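Local coordinates for cyanophycinase-like exopeptidase (actinobacterium SCGC AAA027-L06, PDB 6NQC), which probably hydrolyses peptide bonds as a serine exopeptidase of family S51, the family of cyanophycinases, at residues G139-E142 with N143-G147; V164-F167 with R168-R171; L223-S227 with G228-W232; Q249-T252 with A253-I257. All blocks are in the same frame, centred on the assembly; numbering follows the deposited sequence.

Interaction 1. Residues G139-E142 with N143-G147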
loop_
_atom_site.group_PDB
_atom_site.type_symbol
_atom_site.label_atom_id
_atom_site.label_comp_id
_atom_site.label_asym_id
_atom_site.label_seq_id
_atom_site.Cartn_x
_atom_site.Cartn_y
_atom_site.Cartn_z
ATOM N N GLY A 139 11.460 10.045 3.535
ATOM C CA GLY A 139 12.328 9.186 2.729
ATOM C C GLY A 139 11.582 8.283 1.760
ATOM O O GLY A 139 11.947 8.171 0.581
ATOM N N ILE A 140 10.548 7.605 2.244
ATOM C CA ILE A 140 9.745 6.743 1.378
ATOM C C ILE A 140 9.128 7.549 0.240
ATOM O O ILE A 140 9.123 7.118 -0.924
ATOM C CB ILE A 140 8.663 6.025 2.210
ATOM C CG1 ILE A 140 9.319 5.140 3.259
ATOM C CG2 ILE A 140 7.712 5.227 1.289
ATOM C CD1 ILE A 140 8.397 4.682 4.348
ATOM N N TYR A 141 8.624 8.744 0.557
ATOM C CA TYR A 141 8.016 9.601 -0.435
ATOM C C TYR A 141 9.031 10.022 -1.486
ATOM O O TYR A 141 8.781 9.911 -2.694
ATOM C CB TYR A 141 7.419 10.836 0.258
ATOM C CG TYR A 141 6.811 11.833 -0.688
ATOM C CD1 TYR A 141 5.596 11.583 -1.291
ATOM C CD2 TYR A 141 7.465 13.007 -1.013
ATOM C CE1 TYR A 141 5.027 12.472 -2.168
ATOM C CE2 TYR A 141 6.908 13.898 -1.906
ATOM C CZ TYR A 141 5.673 13.632 -2.473
ATOM O OH TYR A 141 5.088 14.522 -3.361
ATOM N N GLU A 142 10.202 10.473 -1.041
ATOM C CA GLU A 142 11.262 10.835 -1.966
ATOM C C GLU A 142 11.675 9.655 -2.832
ATOM O O GLU A 142 11.906 9.818 -4.045
ATOM C CB GLU A 142 12.464 11.369 -1.194
ATOM C CG GLU A 142 12.306 12.807 -0.648
ATOM C CD GLU A 142 13.396 13.128 0.360
ATOM O OE1 GLU A 142 14.409 12.383 0.429
ATOM O OE2 GLU A 142 13.227 14.111 1.096
ATOM N N ASN A 143 11.783 8.464 -2.237
ATOM C CA ASN A 143 12.127 7.282 -3.026
ATOM C C ASN A 143 11.091 7.024 -4.114
ATOM O O ASN A 143 11.425 6.809 -5.293
ATOM C CB ASN A 143 12.276 6.068 -2.101
ATOM C CG ASN A 143 12.811 4.839 -2.836
ATOM O OD1 ASN A 143 13.946 4.810 -3.269
ATOM N ND2 ASN A 143 11.986 3.819 -2.958
ATOM N N TRP A 144 9.814 7.092 -3.748
ATOM C CA TRP A 144 8.752 6.893 -4.716
ATOM C C TRP A 144 8.789 7.967 -5.792
ATOM O O TRP A 144 8.692 7.669 -6.992
ATOM C CB TRP A 144 7.404 6.877 -3.982
ATOM C CG TRP A 144 6.235 6.830 -4.880
ATOM C CD1 TRP A 144 5.989 5.917 -5.859
ATOM C CD2 TRP A 144 5.119 7.741 -4.882
ATOM N NE1 TRP A 144 4.815 6.220 -6.495
ATOM C CE2 TRP A 144 4.256 7.330 -5.914
ATOM C CE3 TRP A 144 4.790 8.875 -4.130
ATOM C CZ2 TRP A 144 3.065 7.993 -6.200
ATOM C CZ3 TRP A 144 3.592 9.534 -4.421
ATOM C CH2 TRP A 144 2.760 9.084 -5.450
ATOM N N GLN A 145 8.915 9.226 -5.383
ATOM C CA GLN A 145 8.920 10.312 -6.351
ATOM C C GLN A 145 10.071 10.175 -7.333
ATOM O O GLN A 145 9.958 10.649 -8.466
ATOM C CB GLN A 145 8.968 11.649 -5.630
ATOM C CG GLN A 145 7.631 11.990 -4.970
ATOM C CD GLN A 145 6.602 12.419 -5.986
ATOM O OE1 GLN A 145 6.889 13.287 -6.834
ATOM N NE2 GLN A 145 5.420 11.803 -5.950
ATOM N N SER A 146 11.148 9.499 -6.941
ATOM C CA SER A 146 12.315 9.337 -7.795
ATOM C C SER A 146 12.406 7.940 -8.426
ATOM O O SER A 146 13.492 7.529 -8.864
ATOM C CB SER A 146 13.575 9.693 -6.991
ATOM O OG SER A 146 13.810 8.788 -5.907
ATOM N N GLY A 147 11.300 7.219 -8.502
ATOM C CA GLY A 147 11.188 6.053 -9.363
ATOM C C GLY A 147 11.013 4.727 -8.659
ATOM O O GLY A 147 10.780 3.700 -9.341
#
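One face of the Tyr141 ring is taken by the aliphatic part of Gln145, one helical turn further on. CG of Gln145 stands 3.7 Å from the Tyr141 ring centroid and 18° off the ring normal, a CH-pi contact shifted toward the hydroxyl end. The Gln145 amide, its plane turned only 17° from the ring, continues over that end, with CD 3.7 Å from OH of Tyr141. The edge of the Trp144 indole meets the same tyrosine: CZ3 of Trp144 approaches CE1 of Tyr141 obliquely at 4.0 Å. With CG of Tyr141 anti to its backbone N (chi1 177°), the ring leans along the helix toward its C-terminal end, while the bend of Gln145 at chi2 folds that chain back over it. The backbone carries the i to i+4 ladder: Asn143 N to Gly139 O, Trp144 N to Ile140 O, and Gln145 N to Tyr141 O, the last at 2.8 Å. At Ser146 the helix gives way; its N bonds only weakly to Glu142 O, and its OG lies 2.9 Å from Glu142 O with Asn143 O also within range of the single proton. Lys54 binds both Ser146 OG and Asn143 OD1, Asn143 ND2 donates to Ala114 O, and the indole NH of Trp144 reaches Gly24 O, so the buried side of the helix is pinned to the body of the protein, where Ile140 packs on strands 116-119 and 149-153. Gly147, with positive phi, is the C-prime residue of a Schellman motif that ends helix 135-145 just ahead of strand 149-153.

Interaction 2. Residues V164-F167 with R168-R171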
loop_
_atom_site.group_PDB
_atom_site.type_symbol
_atom_site.label_atom_id
_atom_site.label_comp_id
_atom_site.label_asym_id
_atom_site.label_seq_id
_atom_site.Cartn_x
_atom_site.Cartn_y
_atom_site.Cartn_z
ATOM N N VAL A 164 -8.547 8.093 6.633
ATOM C CA VAL A 164 -8.781 6.685 6.948
ATOM C C VAL A 164 -10.050 6.612 7.787
ATOM O O VAL A 164 -10.091 7.213 8.867
ATOM C CB VAL A 164 -7.602 6.053 7.702
ATOM C CG1 VAL A 164 -7.924 4.635 8.037
ATOM C CG2 VAL A 164 -6.294 6.178 6.846
ATOM N N PRO A 165 -11.088 5.882 7.353
ATOM C CA PRO A 165 -12.362 5.883 8.105
ATOM C C PRO A 165 -12.205 5.216 9.456
ATOM O O PRO A 165 -11.503 4.217 9.589
ATOM C CB PRO A 165 -13.295 5.054 7.231
ATOM C CG PRO A 165 -12.323 4.154 6.446
ATOM C CD PRO A 165 -11.145 4.987 6.186
ATOM N N ASN A 166 -12.873 5.776 10.451
ATOM C CA ASN A 166 -12.886 5.220 11.804
ATOM C C ASN A 166 -14.295 4.771 12.168
ATOM O O ASN A 166 -15.144 5.602 12.541
ATOM C CB ASN A 166 -12.358 6.224 12.829
ATOM C CG ASN A 166 -12.024 5.569 14.166
ATOM O OD1 ASN A 166 -12.669 4.600 14.569
ATOM N ND2 ASN A 166 -11.026 6.101 14.857
ATOM N N PHE A 167 -14.509 3.439 12.123
ATOM C CA PHE A 167 -15.827 2.874 12.426
ATOM C C PHE A 167 -16.252 3.142 13.857
ATOM O O PHE A 167 -17.446 3.228 14.152
ATOM C CB PHE A 167 -15.892 1.342 12.281
ATOM C CG PHE A 167 -15.187 0.808 11.114
ATOM C CD1 PHE A 167 -14.404 -0.325 11.229
ATOM C CD2 PHE A 167 -15.299 1.442 9.896
ATOM C CE1 PHE A 167 -13.736 -0.811 10.148
ATOM C CE2 PHE A 167 -14.628 0.963 8.802
ATOM C CZ PHE A 167 -13.852 -0.172 8.920
ATOM N N ARG A 168 -15.296 3.183 14.774
ATOM C CA ARG A 168 -15.616 3.333 16.184
ATOM C C ARG A 168 -16.128 4.722 16.508
ATOM O O ARG A 168 -16.643 4.923 17.616
ATOM C CB ARG A 168 -14.371 2.993 17.021
ATOM C CG ARG A 168 -14.203 1.463 17.288
ATOM C CD ARG A 168 -12.820 0.903 16.850
ATOM N NE ARG A 168 -12.671 0.869 15.389
ATOM C CZ ARG A 168 -11.755 1.558 14.691
ATOM N NH1 ARG A 168 -10.872 2.363 15.306
ATOM N NH2 ARG A 168 -11.740 1.457 13.355
ATOM N N LEU A 169 -16.034 5.673 15.562
ATOM C CA LEU A 169 -16.320 7.059 15.868
ATOM C C LEU A 169 -17.405 7.575 14.938
ATOM O O LEU A 169 -18.595 7.367 15.198
ATOM C CB LEU A 169 -15.024 7.878 15.770
ATOM C CG LEU A 169 -13.935 7.664 16.810
ATOM C CD1 LEU A 169 -12.900 8.773 16.648
ATOM C CD2 LEU A 169 -14.526 7.631 18.219
ATOM N N SER A 170 -17.054 8.292 13.878
ATOM C CA SER A 170 -18.045 8.807 12.931
ATOM C C SER A 170 -17.321 9.142 11.627
ATOM O O SER A 170 -16.092 9.157 11.569
ATOM C CB SER A 170 -18.776 10.039 13.491
ATOM O OG SER A 170 -18.021 11.232 13.321
ATOM N N ARG A 171 -18.106 9.426 10.577
ATOM C CA ARG A 171 -17.517 9.845 9.323
ATOM C C ARG A 171 -16.790 11.180 9.422
ATOM O O ARG A 171 -16.021 11.509 8.521
ATOM C CB ARG A 171 -18.586 9.907 8.251
ATOM C CG ARG A 171 -19.584 11.062 8.385
ATOM C CD ARG A 171 -20.773 10.811 7.479
ATOM N NE ARG A 171 -20.415 10.763 6.055
ATOM C CZ ARG A 171 -20.448 11.840 5.267
ATOM N NH1 ARG A 171 -20.120 11.772 3.993
ATOM N NH2 ARG A 171 -20.827 13.006 5.770
HETATM O O HOH W 1 -14.233 8.118 9.871
#
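Asn166 and Arg168 meet at the start of a type I beta turn that runs from Asn166 to Leu169. From CB the Asn166 side chain leaves with CG anti to the backbone N (chi1 -165°), which turns its amide toward the residues that follow. CG of Asn166 lies 3.9 Å from CG of Leu169. OD1 accepts the backbone N-H of Arg168 at 3.0 Å, a somewhat bent bond of 131° at the hydrogen, in the manner of an Asx turn. The same OD1 lies over one face of the Arg168 guanidinium, toward its rim, 3.0 Å from NH1, but the angle is too poor for a hydrogen bond. ND2 of Asn166, on the other branch, rests against CD1 of Leu169 at 3.7 Å. Bends at chi2 and chi3 curl the arginine back to this place, where its NH2 comes within 3.8 Å of CD1 of Phe167, ring and guanidinium nearly perpendicular at 85°. The turn itself is closed by Leu169 N to Asn166 O, and one water links Asn166 N to Ser170 O. The loop joins strands 163-164 and 175-176: Phe167 packs on helix 199-205 through Ala201 and Leu205, Asn166 and Arg168 touch His125 of helix 124-131, and Arg171 makes a salt bridge with Asp207.

Interaction 3. Residues L223-S227 with G228-W232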
loop_
_atom_site.group_PDB
_atom_site.type_symbol
_atom_site.label_atom_id
_atom_site.label_comp_id
_atom_site.label_asym_id
_atom_site.label_seq_id
_atom_site.Cartn_x
_atom_site.Cartn_y
_atom_site.Cartn_z
ATOM N N LEU A 223 -4.658 -3.106 -7.890
ATOM C CA LEU A 223 -4.719 -2.071 -8.909
ATOM C C LEU A 223 -3.367 -1.369 -8.904
ATOM O O LEU A 223 -2.861 -1.008 -7.835
ATOM C CB LEU A 223 -5.851 -1.097 -8.616
ATOM C CG LEU A 223 -6.278 -0.135 -9.725
ATOM C CD1 LEU A 223 -6.981 -0.924 -10.835
ATOM C CD2 LEU A 223 -7.194 0.930 -9.138
ATOM N N VAL A 224 -2.779 -1.185 -10.084
ATOM C CA VAL A 224 -1.443 -0.638 -10.195
ATOM C C VAL A 224 -1.436 0.471 -11.226
ATOM O O VAL A 224 -2.037 0.343 -12.304
ATOM C CB VAL A 224 -0.405 -1.720 -10.565
ATOM C CG1 VAL A 224 -0.723 -2.301 -11.925
ATOM C CG2 VAL A 224 0.987 -1.133 -10.538
ATOM N N LYS A 225 -0.740 1.550 -10.903
ATOM C CA LYS A 225 -0.429 2.603 -11.869
ATOM C C LYS A 225 1.072 2.483 -12.126
ATOM O O LYS A 225 1.881 2.816 -11.261
ATOM C CB LYS A 225 -0.781 4.002 -11.379
ATOM C CG LYS A 225 -0.392 5.116 -12.408
ATOM C CD LYS A 225 -0.490 6.516 -11.836
ATOM C CE LYS A 225 -1.919 7.007 -11.754
ATOM N NZ LYS A 225 -2.008 8.419 -11.181
ATOM N N ARG A 226 1.449 2.000 -13.301
ATOM C CA ARG A 226 2.861 1.755 -13.556
ATOM C C ARG A 226 3.624 3.053 -13.806
ATOM O O ARG A 226 3.090 4.018 -14.340
ATOM C CB ARG A 226 3.017 0.807 -14.745
ATOM C CG ARG A 226 2.327 -0.506 -14.603
ATOM C CD ARG A 226 3.237 -1.535 -14.049
ATOM N NE ARG A 226 2.536 -2.810 -13.879
ATOM C CZ ARG A 226 2.966 -3.777 -13.070
ATOM N NH1 ARG A 226 4.109 -3.596 -12.416
ATOM N NH2 ARG A 226 2.278 -4.921 -12.938
ATOM N N SER A 227 4.883 3.079 -13.349
ATOM C CA SER A 227 5.791 4.168 -13.631
ATOM C C SER A 227 5.781 4.490 -15.119
ATOM O O SER A 227 5.868 3.592 -15.956
ATOM C CB SER A 227 7.208 3.805 -13.202
ATOM O OG SER A 227 8.029 4.958 -13.275
ATOM N N GLY A 228 5.633 5.764 -15.438
ATOM C CA GLY A 228 5.540 6.194 -16.812
ATOM C C GLY A 228 4.179 6.097 -17.443
ATOM O O GLY A 228 4.066 6.339 -18.642
ATOM N N THR A 229 3.144 5.722 -16.691
ATOM C CA THR A 229 1.786 5.688 -17.205
ATOM C C THR A 229 0.888 6.501 -16.285
ATOM O O THR A 229 1.249 6.792 -15.140
ATOM C CB THR A 229 1.239 4.252 -17.312
ATOM O OG1 THR A 229 0.872 3.775 -16.007
ATOM C CG2 THR A 229 2.253 3.320 -17.916
ATOM N N ASP A 230 -0.318 6.839 -16.766
ATOM C CA ASP A 230 -1.271 7.532 -15.910
ATOM C C ASP A 230 -2.573 6.776 -15.693
ATOM O O ASP A 230 -3.498 7.321 -15.079
ATOM C CB ASP A 230 -1.609 8.931 -16.486
ATOM C CG ASP A 230 -0.626 10.002 -16.030
ATOM O OD1 ASP A 230 -0.224 9.978 -14.845
ATOM O OD2 ASP A 230 -0.247 10.858 -16.864
ATOM N N HIS A 231 -2.692 5.569 -16.206
ATOM C CA HIS A 231 -3.875 4.759 -15.975
ATOM C C HIS A 231 -3.567 3.683 -14.945
ATOM O O HIS A 231 -2.423 3.384 -14.619
ATOM C CB HIS A 231 -4.381 4.113 -17.274
ATOM C CG HIS A 231 -3.419 3.140 -17.862
ATOM N ND1 HIS A 231 -2.278 3.538 -18.524
ATOM C CD2 HIS A 231 -3.416 1.784 -17.877
ATOM C CE1 HIS A 231 -1.609 2.465 -18.921
ATOM N NE2 HIS A 231 -2.280 1.387 -18.544
ATOM N N TRP A 232 -4.625 3.102 -14.423
ATOM C CA TRP A 232 -4.557 2.069 -13.414
ATOM C C TRP A 232 -5.003 0.754 -14.023
ATOM O O TRP A 232 -6.014 0.693 -14.724
ATOM C CB TRP A 232 -5.487 2.398 -12.261
ATOM C CG TRP A 232 -5.120 3.598 -11.461
ATOM C CD1 TRP A 232 -5.414 4.887 -11.734
ATOM C CD2 TRP A 232 -4.378 3.596 -10.238
ATOM N NE1 TRP A 232 -4.916 5.703 -10.751
ATOM C CE2 TRP A 232 -4.262 4.929 -9.825
ATOM C CE3 TRP A 232 -3.789 2.584 -9.461
ATOM C CZ2 TRP A 232 -3.604 5.289 -8.655
ATOM C CZ3 TRP A 232 -3.104 2.947 -8.322
ATOM C CH2 TRP A 232 -3.028 4.290 -7.923
HETATM O O HOH W 2 -4.673 8.587 -10.380
HETATM O O HOH W 3 -0.478 1.310 -15.347
#
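The carbonyl of Arg226 takes two bonds from Thr229, closing a type II beta turn in the loop of the beta hairpin formed by strands 221-225 and 232-236. Thr229 N reaches Arg226 O at 2.9 Å, and Thr229 OG1 reaches the same oxygen at 2.8 Å; with chi1 at 77°, the threonine hydroxyl is directed back across the turn. Gly228, at positive phi, holds the third position, where a CB would collide with Ser227 O. A water inside the loop accepts from Arg226 N and donates to Thr229 OG1 and His231 O, bridging backbones that have separated beyond the strand ends. Arg226 carries its guanidinium away from the turn to a salt bridge with Asp48 of helix 39-51, and Ser227 OG binds Ile23 O.

Packing centres on the indole of Trp232. CB of Lys225 lies over its six-membered ring, 3.7 Å from the centroid and 8° off the normal, a CH-pi contact. The lysine chain then follows the ring system to its nitrogen end, the bend at chi3 (-77°) bringing CE to 3.4 Å from NE1 of Trp232. Leu223 adds CG against CB of Trp232, and Phe259 meets the indole with its own ring. At the far end, a single water accepts from both Lys225 NZ, at 2.8 Å, and Trp232 NE1, lying in the plane of the indole.

Interaction 4. Residues Q249-T252 with A253-I257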
loop_
_atom_site.group_PDB
_atom_site.type_symbol
_atom_site.label_atom_id
_atom_site.label_comp_id
_atom_site.label_asym_id
_atom_site.label_seq_id
_atom_site.Cartn_x
_atom_site.Cartn_y
_atom_site.Cartn_z
ATOM N N GLN A 249 -18.983 0.212 -11.628
ATOM C CA GLN A 249 -18.325 -0.642 -12.606
ATOM C C GLN A 249 -17.532 -1.693 -11.832
ATOM O O GLN A 249 -17.025 -1.430 -10.737
ATOM C CB GLN A 249 -17.372 0.203 -13.494
ATOM C CG GLN A 249 -16.674 -0.545 -14.593
ATOM C CD GLN A 249 -15.723 0.337 -15.380
ATOM O OE1 GLN A 249 -15.626 1.550 -15.149
ATOM N NE2 GLN A 249 -15.010 -0.261 -16.309
ATOM N N GLN A 250 -17.398 -2.879 -12.420
ATOM C CA GLN A 250 -16.528 -3.930 -11.893
ATOM C C GLN A 250 -15.514 -4.279 -12.964
ATOM O O GLN A 250 -15.862 -4.437 -14.141
ATOM C CB GLN A 250 -17.313 -5.164 -11.440
ATOM C CG GLN A 250 -18.377 -4.871 -10.350
ATOM C CD GLN A 250 -19.622 -4.156 -10.923
ATOM O OE1 GLN A 250 -20.197 -4.598 -11.930
ATOM N NE2 GLN A 250 -20.037 -3.041 -10.281
ATOM N N LEU A 251 -14.249 -4.334 -12.574
ATOM C CA LEU A 251 -13.133 -4.601 -13.449
ATOM C C LEU A 251 -12.385 -5.834 -12.974
ATOM O O LEU A 251 -12.159 -6.017 -11.770
ATOM C CB LEU A 251 -12.158 -3.410 -13.470
ATOM C CG LEU A 251 -12.769 -2.093 -13.940
ATOM C CD1 LEU A 251 -13.404 -1.338 -12.803
ATOM C CD2 LEU A 251 -11.733 -1.214 -14.601
ATOM N N THR A 252 -11.948 -6.645 -13.942
ATOM C CA THR A 252 -11.129 -7.812 -13.675
ATOM C C THR A 252 -9.732 -7.609 -14.225
ATOM O O THR A 252 -9.427 -6.584 -14.877
ATOM C CB THR A 252 -11.766 -9.072 -14.290
ATOM O OG1 THR A 252 -11.877 -8.908 -15.716
ATOM C CG2 THR A 252 -13.133 -9.312 -13.674
ATOM N N ALA A 253 -8.903 -8.639 -14.011
ATOM C CA ALA A 253 -7.508 -8.634 -14.413
ATOM C C ALA A 253 -7.361 -8.274 -15.887
ATOM O O ALA A 253 -8.035 -8.823 -16.762
ATOM C CB ALA A 253 -6.870 -10.011 -14.147
ATOM N N GLY A 254 -6.454 -7.325 -16.155
ATOM C CA GLY A 254 -6.172 -6.885 -17.470
ATOM C C GLY A 254 -6.829 -5.564 -17.827
ATOM O O GLY A 254 -6.302 -4.831 -18.664
ATOM N N GLU A 255 -7.955 -5.241 -17.196
ATOM C CA GLU A 255 -8.688 -4.031 -17.521
ATOM C C GLU A 255 -7.996 -2.802 -16.935
ATOM O O GLU A 255 -7.245 -2.876 -15.956
ATOM C CB GLU A 255 -10.125 -4.113 -17.010
ATOM C CG GLU A 255 -10.927 -5.245 -17.614
ATOM C CD GLU A 255 -12.405 -5.140 -17.307
ATOM O OE1 GLU A 255 -12.897 -5.984 -16.524
ATOM O OE2 GLU A 255 -13.072 -4.215 -17.866
ATOM N N SER A 256 -8.267 -1.661 -17.560
ATOM C CA SER A 256 -7.643 -0.387 -17.237
ATOM C C SER A 256 -8.725 0.641 -16.966
ATOM O O SER A 256 -9.827 0.513 -17.482
ATOM C CB SER A 256 -6.760 0.113 -18.396
ATOM O OG SER A 256 -5.520 -0.572 -18.421
ATOM N N ILE A 257 -8.386 1.660 -16.170
ATOM C CA ILE A 257 -9.256 2.802 -15.917
ATOM C C ILE A 257 -8.399 4.000 -15.517
ATOM O O ILE A 257 -7.354 3.851 -14.883
ATOM C CB ILE A 257 -10.299 2.455 -14.817
ATOM C CG1 ILE A 257 -11.354 3.550 -14.723
ATOM C CG2 ILE A 257 -9.589 2.229 -13.482
ATOM C CD1 ILE A 257 -12.581 3.130 -13.946
HETATM O O HOH W 4 -15.348 -3.338 -16.834
HETATM O O HOH W 5 -12.574 0.317 -18.050
HETATM O O HOH W 6 -15.525 -6.344 -16.165
#
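Hydrogen bonds between Thr252 and Glu255 come in both directions. Thr252 N gives a nearly straight bond (171°) of 2.8 Å to Glu255 OE1, arriving from above the carboxylate plane; Thr252 OG1 adds a longer one of 3.2 Å to the same oxygen, on its anti side and closer to the plane. In return, Glu255 N donates to Thr252 O at 3.1 Å. With Glu255 CG anti to the carbonyl carbon (chi1 -61°) and its chain extended, the carboxylate reaches back across the turn. Two protein donors on OE1 would be expected to favour the charged form.

One water lies 2.7 Å from Glu255 OE1 and within bonding distance of Gln250 O. Another accepts from Gln249 NE2 beside Glu255 OE2 and Gln250 O, and a third joins Gln249 NE2 to Ser256 O.

Apolar contact joins the two strands beyond the turn. CD2 of Leu251 touches CB of Ile257 at 3.9 Å, the two chains at about a right angle, and both pack on Ile242. Separately, the CD1 methyl of Ile257 makes van der Waals contact with the Gln249 amide oxygen, OE1, at 3.6 Å, the two chains lying alongside and running opposite ways.

Thr252 to Glu255 form a type II beta turn with Gly254 at positive phi in third position, carrying the chain from strand 249-251 of the four-stranded sheet to edge strand 256-257 of the eight-stranded one.

How the interactions relate
All four contacts are local and lie in series along the chain, none enclosing or crossing another. Interaction 1 comes first, at the C-terminal end of helix 135-145; interaction 2 follows in the loop between the short strands 163-164 and 175-176, their centres about 29 Å apart. Interaction 3 closes the connection between strands 221-225 and 232-236 and returns to within about 5 Å of interaction 1, nearest atoms, without touching it. Interaction 4 turns the chain into its final strand, 256-257. Only interactions 3 and 4 touch: Trp232 N lies 2.9 Å from Ile257 O, a probable hydrogen bond that joins neighbouring strands of the large mixed sheet.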